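PDB 5BZ1: suppressor protein MPT5 from Saccharomyces cerevisiae, which binds short sequence elements in the 3'-UTRs of target mRNAs to regulate them post-transcriptionally, and represses HO expression in this way. Local coordinates for residues Ile115-Ile119 and Phe152-Lys156; Gln67-Asp71 and Lys104-Thr108; Phe305-Leu309 and Asn367-Thr372; Tyr331-Leu335 and Phe361-Ile365. All blocks are in the same frame, centred on the assembly; numbering follows the deposited sequence.

Contact 1. Residues Ile115-Ile119 and Phe152-Lys156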
loop_
_atom_site.group_PDB
_atom_site.type_symbol
_atom_site.label_atom_id
_atom_site.label_comp_id
_atom_site.label_asym_id
_atom_site.label_seq_id
_atom_site.Cartn_x
_atom_site.Cartn_y
_atom_site.Cartn_z
ATOM N N ILE A 115 -14.069 11.199 -16.092
ATOM C CA ILE A 115 -13.497 10.845 -14.798
ATOM C C ILE A 115 -14.483 11.151 -13.669
ATOM O O ILE A 115 -14.693 10.323 -12.781
ATOM C CB ILE A 115 -12.149 11.562 -14.556
ATOM C CG1 ILE A 115 -11.096 11.045 -15.537
ATOM C CG2 ILE A 115 -11.665 11.357 -13.127
ATOM C CD1 ILE A 115 -9.778 11.800 -15.496
ATOM N N ASP A 116 -15.099 12.329 -13.715
ATOM C CA ASP A 116 -16.059 12.730 -12.689
ATOM C C ASP A 116 -17.320 11.856 -12.662
ATOM O O ASP A 116 -17.884 11.612 -11.597
ATOM C CB ASP A 116 -16.417 14.211 -12.837
ATOM C CG ASP A 116 -15.288 15.127 -12.403
ATOM O OD1 ASP A 116 -14.368 14.647 -11.706
ATOM O OD2 ASP A 116 -15.323 16.325 -12.751
ATOM N N LEU A 117 -17.758 11.385 -13.828
ATOM C CA LEU A 117 -18.879 10.447 -13.896
ATOM C C LEU A 117 -18.546 9.141 -13.175
ATOM O O LEU A 117 -19.336 8.642 -12.375
ATOM C CB LEU A 117 -19.265 10.161 -15.347
ATOM C CG LEU A 117 -20.090 11.241 -16.044
ATOM C CD1 LEU A 117 -20.250 10.920 -17.522
ATOM C CD2 LEU A 117 -21.453 11.382 -15.383
ATOM N N ILE A 118 -17.367 8.597 -13.463
ATOM C CA ILE A 118 -16.880 7.392 -12.797
ATOM C C ILE A 118 -16.795 7.599 -11.281
ATOM O O ILE A 118 -17.270 6.771 -10.502
ATOM C CB ILE A 118 -15.498 6.982 -13.346
ATOM C CG1 ILE A 118 -15.629 6.439 -14.772
ATOM C CG2 ILE A 118 -14.840 5.945 -12.452
ATOM C CD1 ILE A 118 -14.301 6.296 -15.501
ATOM N N ILE A 119 -16.189 8.711 -10.874
ATOM C CA ILE A 119 -16.065 9.062 -9.461
ATOM C C ILE A 119 -17.442 9.225 -8.802
ATOM O O ILE A 119 -17.635 8.869 -7.637
ATOM C CB ILE A 119 -15.210 10.339 -9.289
ATOM C CG1 ILE A 119 -13.763 10.057 -9.686
ATOM C CG2 ILE A 119 -15.263 10.859 -7.858
ATOM C CD1 ILE A 119 -13.158 8.867 -8.942
ATOM N N PHE A 152 -6.167 8.445 -11.782
ATOM C CA PHE A 152 -6.863 9.678 -11.415
ATOM C C PHE A 152 -6.031 10.577 -10.505
ATOM O O PHE A 152 -5.112 10.113 -9.823
ATOM C CB PHE A 152 -8.189 9.360 -10.719
ATOM C CG PHE A 152 -9.183 8.634 -11.588
ATOM C CD1 PHE A 152 -9.066 8.641 -12.975
ATOM C CD2 PHE A 152 -10.248 7.953 -11.011
ATOM C CE1 PHE A 152 -9.990 7.968 -13.772
ATOM C CE2 PHE A 152 -11.175 7.282 -11.798
ATOM C CZ PHE A 152 -11.047 7.289 -13.180
ATOM N N SER A 153 -6.363 11.866 -10.497
ATOM C CA SER A 153 -5.759 12.810 -9.560
ATOM C C SER A 153 -6.208 12.496 -8.137
ATOM O O SER A 153 -7.361 12.111 -7.919
ATOM C CB SER A 153 -6.167 14.240 -9.905
ATOM O OG SER A 153 -5.678 15.152 -8.938
ATOM N N PRO A 154 -5.299 12.657 -7.161
ATOM C CA PRO A 154 -5.626 12.462 -5.743
ATOM C C PRO A 154 -6.800 13.325 -5.276
ATOM O O PRO A 154 -7.447 12.975 -4.290
ATOM C CB PRO A 154 -4.336 12.879 -5.029
ATOM C CG PRO A 154 -3.259 12.532 -6.013
ATOM C CD PRO A 154 -3.854 12.867 -7.366
ATOM N N SER A 155 -7.082 14.420 -5.979
ATOM C CA SER A 155 -8.251 15.242 -5.676
ATOM C C SER A 155 -9.567 14.471 -5.869
ATOM O O SER A 155 -10.634 14.948 -5.475
ATOM C CB SER A 155 -8.263 16.501 -6.542
ATOM O OG SER A 155 -8.604 16.192 -7.880
ATOM N N LYS A 156 -9.488 13.284 -6.471
ATOM C CA LYS A 156 -10.663 12.447 -6.705
ATOM C C LYS A 156 -10.764 11.303 -5.693
ATOM O O LYS A 156 -11.758 10.573 -5.676
ATOM C CB LYS A 156 -10.624 11.847 -8.116
ATOM C CG LYS A 156 -10.283 12.822 -9.237
ATOM C CD LYS A 156 -11.377 13.857 -9.453
ATOM C CE LYS A 156 -11.109 14.663 -10.720
ATOM N NZ LYS A 156 -12.101 15.760 -10.917
#

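Contact 2. Residues Gln67-Asp71 and Lys104-Thr108. With nucleotides of chain B.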
loop_
_atom_site.group_PDB
_atom_site.type_symbol
_atom_site.label_atom_id
_atom_site.label_comp_id
_atom_site.label_asym_id
_atom_site.label_seq_id
_atom_site.Cartn_x
_atom_site.Cartn_y
_atom_site.Cartn_z
ATOM N N GLN A 67 -13.640 -3.708 -24.294
ATOM C CA GLN A 67 -12.258 -3.270 -24.124
ATOM C C GLN A 67 -11.629 -2.823 -25.442
ATOM O O GLN A 67 -10.948 -1.801 -25.488
ATOM C CB GLN A 67 -11.413 -4.381 -23.496
ATOM C CG GLN A 67 -11.710 -4.654 -22.027
ATOM C CD GLN A 67 -10.812 -5.728 -21.451
ATOM O OE1 GLN A 67 -9.627 -5.499 -21.210
ATOM N NE2 GLN A 67 -11.371 -6.914 -21.240
ATOM N N LYS A 68 -11.852 -3.588 -26.507
ATOM C CA LYS A 68 -11.316 -3.229 -27.817
ATOM C C LYS A 68 -11.912 -1.899 -28.263
ATOM O O LYS A 68 -11.202 -1.012 -28.742
ATOM C CB LYS A 68 -11.633 -4.309 -28.854
ATOM C CG LYS A 68 -10.679 -4.302 -30.041
ATOM C CD LYS A 68 -9.256 -4.565 -29.561
ATOM C CE LYS A 68 -8.248 -4.357 -30.666
ATOM N NZ LYS A 68 -6.958 -5.020 -30.337
ATOM N N LEU A 69 -13.222 -1.775 -28.083
ATOM C CA LEU A 69 -13.964 -0.573 -28.438
ATOM C C LEU A 69 -13.363 0.676 -27.784
ATOM O O LEU A 69 -13.347 1.750 -28.390
ATOM C CB LEU A 69 -15.424 -0.751 -28.024
ATOM C CG LEU A 69 -16.552 -0.395 -28.991
ATOM C CD1 LEU A 69 -16.092 -0.440 -30.437
ATOM C CD2 LEU A 69 -17.723 -1.345 -28.773
ATOM N N CYS A 70 -12.853 0.528 -26.561
ATOM C CA CYS A 70 -12.221 1.638 -25.844
ATOM C C CYS A 70 -11.046 2.264 -26.597
ATOM O O CYS A 70 -10.691 3.419 -26.355
ATOM C CB CYS A 70 -11.758 1.195 -24.453
ATOM S SG CYS A 70 -13.102 0.977 -23.270
ATOM N N ASP A 71 -10.445 1.504 -27.508
ATOM C CA ASP A 71 -9.318 2.001 -28.290
ATOM C C ASP A 71 -9.765 2.797 -29.521
ATOM O O ASP A 71 -8.938 3.401 -30.201
ATOM C CB ASP A 71 -8.411 0.843 -28.719
ATOM C CG ASP A 71 -7.605 0.269 -27.567
ATOM O OD1 ASP A 71 -7.319 1.015 -26.608
ATOM O OD2 ASP A 71 -7.248 -0.929 -27.631
ATOM N N LYS A 104 -10.037 -1.131 -18.228
ATOM C CA LYS A 104 -9.731 -0.613 -19.560
ATOM C C LYS A 104 -10.392 0.746 -19.786
ATOM O O LYS A 104 -9.778 1.663 -20.335
ATOM C CB LYS A 104 -10.180 -1.600 -20.642
ATOM C CG LYS A 104 -9.772 -1.195 -22.054
ATOM C CD LYS A 104 -8.260 -1.002 -22.155
ATOM C CE LYS A 104 -7.836 -0.527 -23.543
ATOM N NZ LYS A 104 -7.979 -1.582 -24.579
ATOM N N ILE A 105 -11.645 0.868 -19.353
ATOM C CA ILE A 105 -12.387 2.120 -19.481
ATOM C C ILE A 105 -11.683 3.256 -18.738
ATOM O O ILE A 105 -11.446 4.325 -19.308
ATOM C CB ILE A 105 -13.836 1.967 -18.978
ATOM C CG1 ILE A 105 -14.633 1.073 -19.934
ATOM C CG2 ILE A 105 -14.514 3.325 -18.848
ATOM C CD1 ILE A 105 -16.026 0.721 -19.439
ATOM N N ILE A 106 -11.351 3.018 -17.471
ATOM C CA ILE A 106 -10.597 3.983 -16.674
ATOM C C ILE A 106 -9.270 4.321 -17.348
ATOM O O ILE A 106 -8.862 5.482 -17.392
ATOM C CB ILE A 106 -10.319 3.440 -15.250
ATOM C CG1 ILE A 106 -11.621 3.324 -14.459
ATOM C CG2 ILE A 106 -9.330 4.330 -14.501
ATOM C CD1 ILE A 106 -11.504 2.463 -13.217
ATOM N N ASP A 107 -8.604 3.301 -17.879
ATOM C CA ASP A 107 -7.278 3.465 -18.469
ATOM C C ASP A 107 -7.293 4.335 -19.724
ATOM O O ASP A 107 -6.260 4.884 -20.116
ATOM C CB ASP A 107 -6.677 2.099 -18.799
ATOM C CG ASP A 107 -5.171 2.146 -18.960
ATOM O OD1 ASP A 107 -4.489 2.703 -18.072
ATOM O OD2 ASP A 107 -4.665 1.627 -19.977
ATOM N N THR A 108 -8.464 4.465 -20.346
ATOM C CA THR A 108 -8.589 5.208 -21.599
ATOM C C THR A 108 -9.583 6.372 -21.553
ATOM O O THR A 108 -10.155 6.729 -22.585
ATOM C CB THR A 108 -8.989 4.279 -22.769
ATOM O OG1 THR A 108 -10.253 3.664 -22.488
ATOM C CG2 THR A 108 -7.940 3.201 -22.980
ATOM P P U B 9 -5.870 -14.059 -18.082
ATOM O OP1 U B 9 -5.530 -13.049 -19.120
ATOM O OP2 U B 9 -5.904 -13.660 -16.654
ATOM O "O5'" U B 9 -7.288 -14.680 -18.460
ATOM C "C5'" U B 9 -7.955 -15.601 -17.607
ATOM C "C4'" U B 9 -9.428 -15.631 -17.914
ATOM O "O4'" U B 9 -10.007 -14.345 -17.580
ATOM C "C3'" U B 9 -9.771 -15.836 -19.380
ATOM O "O3'" U B 9 -9.796 -17.209 -19.733
ATOM C "C2'" U B 9 -11.122 -15.140 -19.525
ATOM O "O2'" U B 9 -12.183 -15.992 -19.117
ATOM C "C1'" U B 9 -10.998 -13.995 -18.518
ATOM N N1 U B 9 -10.619 -12.703 -19.140
ATOM C C2 U B 9 -11.620 -11.944 -19.726
ATOM O O2 U B 9 -12.784 -12.305 -19.772
ATOM N N3 U B 9 -11.211 -10.749 -20.272
ATOM C C4 U B 9 -9.927 -10.247 -20.280
ATOM O O4 U B 9 -9.715 -9.156 -20.814
ATOM C C5 U B 9 -8.950 -11.085 -19.646
ATOM C C6 U B 9 -9.316 -12.252 -19.103
HETATM O O HOH W 1 -7.557 -4.598 -23.272
#

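Contact 3. Residues Phe305-Leu309 and Asn367-Thr372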
loop_
_atom_site.group_PDB
_atom_site.type_symbol
_atom_site.label_atom_id
_atom_site.label_comp_id
_atom_site.label_asym_id
_atom_site.label_seq_id
_atom_site.Cartn_x
_atom_site.Cartn_y
_atom_site.Cartn_z
ATOM N N PHE A 305 15.957 -2.177 26.357
ATOM C CA PHE A 305 16.647 -3.378 25.897
ATOM C C PHE A 305 17.704 -3.847 26.893
ATOM O O PHE A 305 18.004 -5.036 26.973
ATOM C CB PHE A 305 17.282 -3.138 24.525
ATOM C CG PHE A 305 16.330 -3.309 23.378
ATOM C CD1 PHE A 305 16.645 -4.151 22.322
ATOM C CD2 PHE A 305 15.114 -2.637 23.355
ATOM C CE1 PHE A 305 15.769 -4.316 21.259
ATOM C CE2 PHE A 305 14.234 -2.802 22.294
ATOM C CZ PHE A 305 14.564 -3.642 21.250
ATOM N N THR A 306 18.270 -2.909 27.647
ATOM C CA THR A 306 19.252 -3.249 28.673
ATOM C C THR A 306 18.580 -3.957 29.852
ATOM O O THR A 306 19.041 -5.008 30.301
ATOM C CB THR A 306 20.017 -2.006 29.164
ATOM O OG1 THR A 306 20.739 -1.425 28.070
ATOM C CG2 THR A 306 21.000 -2.374 30.271
ATOM N N VAL A 307 17.491 -3.375 30.346
ATOM C CA VAL A 307 16.717 -3.971 31.429
ATOM C C VAL A 307 16.207 -5.366 31.048
ATOM O O VAL A 307 16.260 -6.297 31.854
ATOM C CB VAL A 307 15.537 -3.061 31.841
ATOM C CG1 VAL A 307 14.600 -3.779 32.797
ATOM C CG2 VAL A 307 16.050 -1.769 32.478
ATOM N N ASN A 308 15.739 -5.507 29.812
ATOM C CA ASN A 308 15.129 -6.752 29.353
ATOM C C ASN A 308 16.065 -7.632 28.528
ATOM O O ASN A 308 15.607 -8.505 27.792
ATOM C CB ASN A 308 13.863 -6.451 28.541
ATOM C CG ASN A 308 12.797 -5.755 29.360
ATOM O OD1 ASN A 308 12.022 -6.399 30.067
ATOM N ND2 ASN A 308 12.754 -4.431 29.269
ATOM N N LEU A 309 17.370 -7.407 28.667
ATOM C CA LEU A 309 18.377 -8.090 27.848
ATOM C C LEU A 309 18.295 -9.613 27.940
ATOM O O LEU A 309 18.460 -10.316 26.941
ATOM C CB LEU A 309 19.781 -7.612 28.234
ATOM C CG LEU A 309 20.987 -8.273 27.564
ATOM C CD1 LEU A 309 20.922 -8.150 26.052
ATOM C CD2 LEU A 309 22.279 -7.669 28.084
ATOM N N ASN A 367 27.676 -0.099 27.782
ATOM C CA ASN A 367 27.184 -0.884 28.907
ATOM C C ASN A 367 26.365 -2.085 28.437
ATOM O O ASN A 367 26.471 -3.179 28.995
ATOM C CB ASN A 367 26.363 -0.000 29.852
ATOM C CG ASN A 367 25.662 -0.796 30.942
ATOM O OD1 ASN A 367 24.440 -0.730 31.090
ATOM N ND2 ASN A 367 26.435 -1.562 31.702
ATOM N N LEU A 368 25.552 -1.879 27.406
ATOM C CA LEU A 368 24.758 -2.965 26.843
ATOM C C LEU A 368 25.655 -4.035 26.220
ATOM O O LEU A 368 25.377 -5.231 26.323
ATOM C CB LEU A 368 23.759 -2.429 25.814
ATOM C CG LEU A 368 22.827 -3.457 25.169
ATOM C CD1 LEU A 368 22.071 -4.214 26.238
ATOM C CD2 LEU A 368 21.855 -2.789 24.212
ATOM N N ILE A 369 26.738 -3.598 25.583
ATOM C CA ILE A 369 27.696 -4.516 24.976
ATOM C C ILE A 369 28.338 -5.437 26.020
ATOM O O ILE A 369 28.427 -6.650 25.816
ATOM C CB ILE A 369 28.799 -3.753 24.204
ATOM C CG1 ILE A 369 28.235 -3.138 22.920
ATOM C CG2 ILE A 369 29.957 -4.676 23.862
ATOM C CD1 ILE A 369 27.735 -4.162 21.918
ATOM N N VAL A 370 28.785 -4.863 27.136
ATOM C CA VAL A 370 29.448 -5.657 28.167
ATOM C C VAL A 370 28.473 -6.618 28.855
ATOM O O VAL A 370 28.836 -7.747 29.175
ATOM C CB VAL A 370 30.229 -4.785 29.200
ATOM C CG1 VAL A 370 31.122 -3.785 28.490
ATOM C CG2 VAL A 370 29.289 -4.061 30.150
ATOM N N LEU A 371 27.234 -6.178 29.063
ATOM C CA LEU A 371 26.215 -7.044 29.647
ATOM C C LEU A 371 25.888 -8.190 28.691
ATOM O O LEU A 371 25.665 -9.325 29.117
ATOM C CB LEU A 371 24.951 -6.254 29.995
ATOM C CG LEU A 371 25.031 -5.278 31.168
ATOM C CD1 LEU A 371 23.703 -4.568 31.379
ATOM C CD2 LEU A 371 25.445 -6.006 32.430
ATOM N N THR A 372 25.872 -7.886 27.397
ATOM C CA THR A 372 25.650 -8.900 26.372
ATOM C C THR A 372 26.776 -9.940 26.370
ATOM O O THR A 372 26.517 -11.143 26.303
ATOM C CB THR A 372 25.516 -8.268 24.972
ATOM O OG1 THR A 372 24.396 -7.373 24.954
ATOM C CG2 THR A 372 25.307 -9.337 23.920
HETATM O O HOH W 2 22.694 0.376 28.658
#

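Contact 4. Residues Tyr331-Leu335 and Phe361-Ile365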
loop_
_atom_site.group_PDB
_atom_site.type_symbol
_atom_site.label_atom_id
_atom_site.label_comp_id
_atom_site.label_asym_id
_atom_site.label_seq_id
_atom_site.Cartn_x
_atom_site.Cartn_y
_atom_site.Cartn_z
ATOM N N TYR A 331 25.556 2.745 13.776
ATOM C CA TYR A 331 25.795 3.903 14.639
ATOM C C TYR A 331 27.259 4.314 14.839
ATOM O O TYR A 331 27.565 5.059 15.770
ATOM C CB TYR A 331 25.132 3.691 16.007
ATOM C CG TYR A 331 25.626 2.475 16.764
ATOM C CD1 TYR A 331 26.824 2.508 17.464
ATOM C CD2 TYR A 331 24.883 1.303 16.796
ATOM C CE1 TYR A 331 27.275 1.411 18.160
ATOM C CE2 TYR A 331 25.327 0.199 17.494
ATOM C CZ TYR A 331 26.525 0.260 18.173
ATOM O OH TYR A 331 26.981 -0.833 18.871
ATOM N N SER A 332 28.156 3.846 13.977
ATOM C CA SER A 332 29.580 4.164 14.133
ATOM C C SER A 332 29.932 5.668 14.163
ATOM O O SER A 332 30.812 6.069 14.925
ATOM C CB SER A 332 30.448 3.398 13.122
ATOM O OG SER A 332 30.582 4.085 11.893
ATOM N N PRO A 333 29.248 6.506 13.350
ATOM C CA PRO A 333 29.540 7.941 13.470
ATOM C C PRO A 333 29.179 8.530 14.840
ATOM O O PRO A 333 29.697 9.593 15.187
ATOM C CB PRO A 333 28.661 8.568 12.383
ATOM C CG PRO A 333 28.497 7.490 11.371
ATOM C CD PRO A 333 28.402 6.226 12.173
ATOM N N LEU A 334 28.313 7.855 15.596
ATOM C CA LEU A 334 27.914 8.329 16.923
ATOM C C LEU A 334 28.984 8.044 17.977
ATOM O O LEU A 334 28.862 8.476 19.127
ATOM C CB LEU A 334 26.589 7.694 17.365
ATOM C CG LEU A 334 25.394 7.642 16.409
ATOM C CD1 LEU A 334 24.120 7.248 17.145
ATOM C CD2 LEU A 334 25.200 8.959 15.700
ATOM N N LEU A 335 30.025 7.313 17.585
ATOM C CA LEU A 335 31.091 6.935 18.511
ATOM C C LEU A 335 32.276 7.891 18.426
ATOM O O LEU A 335 32.846 8.272 19.445
ATOM C CB LEU A 335 31.550 5.496 18.251
ATOM C CG LEU A 335 30.483 4.413 18.417
ATOM C CD1 LEU A 335 31.058 3.029 18.176
ATOM C CD2 LEU A 335 29.858 4.497 19.797
ATOM N N PHE A 361 25.056 8.260 24.592
ATOM C CA PHE A 361 24.857 7.083 23.754
ATOM C C PHE A 361 26.002 6.084 23.912
ATOM O O PHE A 361 25.768 4.893 24.123
ATOM C CB PHE A 361 24.718 7.476 22.283
ATOM C CG PHE A 361 24.657 6.298 21.348
ATOM C CD1 PHE A 361 23.460 5.631 21.133
ATOM C CD2 PHE A 361 25.798 5.852 20.692
ATOM C CE1 PHE A 361 23.399 4.542 20.281
ATOM C CE2 PHE A 361 25.745 4.764 19.840
ATOM C CZ PHE A 361 24.544 4.108 19.631
ATOM N N SER A 362 27.233 6.573 23.794
ATOM C CA SER A 362 28.416 5.724 23.904
ATOM C C SER A 362 28.463 4.990 25.238
ATOM O O SER A 362 28.876 3.832 25.304
ATOM C CB SER A 362 29.692 6.548 23.725
ATOM O OG SER A 362 29.806 7.033 22.401
ATOM N N LEU A 363 28.037 5.674 26.293
ATOM C CA LEU A 363 27.991 5.090 27.628
ATOM C C LEU A 363 26.954 3.966 27.702
ATOM O O LEU A 363 27.266 2.851 28.127
ATOM C CB LEU A 363 27.697 6.185 28.659
ATOM C CG LEU A 363 27.542 5.896 30.158
ATOM C CD1 LEU A 363 26.092 5.588 30.515
ATOM C CD2 LEU A 363 28.465 4.778 30.637
ATOM N N LYS A 364 25.725 4.258 27.287
ATOM C CA LYS A 364 24.639 3.284 27.367
ATOM C C LYS A 364 24.834 2.085 26.435
ATOM O O LYS A 364 24.510 0.953 26.799
ATOM C CB LYS A 364 23.289 3.948 27.083
ATOM C CG LYS A 364 22.774 4.849 28.198
ATOM C CD LYS A 364 21.400 5.405 27.846
ATOM C CE LYS A 364 20.874 6.339 28.928
ATOM N NZ LYS A 364 20.596 5.627 30.202
ATOM N N ILE A 365 25.349 2.330 25.233
ATOM C CA ILE A 365 25.537 1.248 24.271
ATOM C C ILE A 365 26.743 0.391 24.665
ATOM O O ILE A 365 26.747 -0.824 24.460
ATOM C CB ILE A 365 25.648 1.768 22.810
ATOM C CG1 ILE A 365 25.189 0.700 21.814
ATOM C CG2 ILE A 365 27.058 2.244 22.479
ATOM C CD1 ILE A 365 23.692 0.492 21.803
#

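Contact 1. Residues Ile115-Ile119 and Phe152-Lys156
The ring of F152 lies against one flank of helix 112-121, with I115 over its face and I118 at its edge. This joins two neighbouring Pumilio repeats of the PUF domain. The segment 115-119 belongs to repeat 3, and 152-156, in repeat 4, lies in the loop between helices 141-151 and 158-165. I115 makes a CH-pi contact. Its CG2 sits over the middle of the F152 ring, 3.8 Å from the centroid and 13° off the ring normal. This methyl is trans to the backbone N, while CG1 lies beside that N (chi1 -67°), which brings it 3.7 Å from F152 CE1. I118 comes from another direction. Its CG2 is near the ring plane, 4.0 Å from F152 CE2. I119 approaches obliquely, with CD1 at 3.7 Å from F152 CD2. I106 of helix 98-107 also touches the F152 side chain.

K156 crosses I119 at about a right angle, and its CB lies 3.9 Å from I119 CG1. Its chain bends at chi2 (-68°) and then runs straight to D116. E112 is a second carboxylate partner of the amine, so two acids of one helix probably share its charge. The bond across the contact is short: K156 NZ donates to D116 OD1 at 2.6 Å, on the syn lone pair of that oxygen.

Contact 2. Residues Gln67-Asp71 and Lys104-Thr108
K104 carries most of the polar contact, reaching from helix 98-107 to Q67 and D71. Its NZ donates to the backbone O of Q67 at 3.1 Å. The donor stands above the carbonyl plane, 53° out of it. NZ also forms a salt bridge with the carboxylate of D71, where the bonds to both oxygens are weak and the nearer one, D71 OD2, is 3.2 Å from K104 NZ. The chain turns at chi2 and again at chi4 (-71°), which folds the amine back onto the Q67 carbonyl and the D71 carboxylate. With an alanine in place of K104, the D71 carboxylate would probably lose its positive mate here and the Q67 carbonyl this donor.

Apolar packing lies beside these bonds. The Q67 side chain runs over the lysine, with Q67 CG 3.7 Å from K104 CB. C70 is buried and points toward segment 104-108. Its SG meets I105 CG1 at 3.7 Å, and its CB rests on T108 OG1 at 3.5 Å. That hydroxyl donates to K104 O within its own segment.

A water and the RNA take up the amide of Q67. The water donates to Q67 OE1 and weakly accepts from K104 NZ. The other end of the amide faces the RNA: Q67 NE2 donates to O4 of U9 of chain B at 2.8 Å, with an N-H...O angle of 160°. A glutamine on the concave, RNA-binding helices that reaches the O4 of a uracil is characteristic of uracil recognition by Pumilio repeats, here in repeat 2, packed beside repeat 3.

Contact 3. Residues Phe305-Leu309 and Asn367-Thr372
L309 and T306 face helix 354-375 near the C-terminal end of the PUF domain, an all-helical repeat fold. T306 lies near the C-terminal end of helix 288-307, and L309 starts the short helix 309-312 of repeat 8. The tight part surrounds L309. Its CD2 lies 3.6 Å from L371 CB and 3.9 Å from L368 CD1. The other methyl, L309 CD1, is 3.7 Å from T372 OG1. L368 reaches back the other way, its CG trans to the backbone N (chi1 -178°), so that CD1 comes to 3.6 Å from T306 OG1. L322 and L326 of helix 318-326 add to this packing.

The looser side is more polar. T306 CG2 touches L371 CD1 and, more distantly, N367 OD1. A water donates to both T306 OG1 and N367 OD1, bridging the two segments, between which there is no direct hydrogen bond. The T306 hydroxyl also bonds to I302 O.

Replacing T372 by an alanine would probably open a small gap beside the L309 methyls and deprive L368 O of its second donor. At present T372 OG1 and T372 N reach that carbonyl from opposite faces of its plane, the hydroxyl at 2.7 Å from L368 O.

Contact 4. Residues Tyr331-Leu335 and Phe361-Ile365
An aromatic pair holds the loop that follows helix 318-326 of Pumilio repeat 8 to helix 354-375, at the C-terminal end of the PUF domain. The rings of Y331 and F361 meet in an offset edge-to-face stack. Their centroids are 5.1 Å apart and their planes are turned by 71°. F361 supplies the edge: its CE2 is 3.4 Å from Y331 CD1, and its CZ stands over the tyrosine face, displaced toward the rim. Y331 has CG between the backbone N and the carbonyl carbon (chi1 60°), which lays the ring across the path of the phenylalanine.

L334, in a 3-10 turn, packs on a face of F361. Its CD1 is over the ring centre, 4.0 Å from the centroid and 8° off the normal, a CH-pi contact. I365 CB lies on the opposite face, so the ring is held between the two. I365 also turns CG1 to the tyrosine, 3.9 Å from Y331 CZ. The Y331 hydroxyl bonds to L326 O, which fixes the far end of that ring.

At the outer border L335 is exposed. Its CD2 is 3.6 Å from S362 OG and 4.1 Å from F361 CE2. The serine hydroxyl bonds to C358 O within its own helix.

Several helices close round this cluster. F265 of helix 253-273 meets Y331 and F361, and I268 of the same helix touches L334. I302 of helix 288-307 backs F361 and I365, and Y395 of helix 385-398 covers Y331 and I365.

Overall arrangement
Contacts 1 and 2 lie toward one end of the curved repeat array and contacts 3 and 4 toward the other, with contact centres 50 to 61 Å apart between the pairs. Contact 2 opens onto the RNA, whereas contacts 1 and 4 stay about 15 Å from it and contact 3 about 10 Å, by nearest atoms. Contacts 1 and 2 meet at I106, whose CG2 is 3.7 Å from F152 CZ. Both join adjacent repeats and pair apolar packing with a lysine-carboxylate bridge. Contacts 3 and 4 share helix 354-375 and have no salt bridge across them. Contact 4 is the buried aromatic one; the other three are partly buried, and contact 3 is mainly aliphatic with a bridging water.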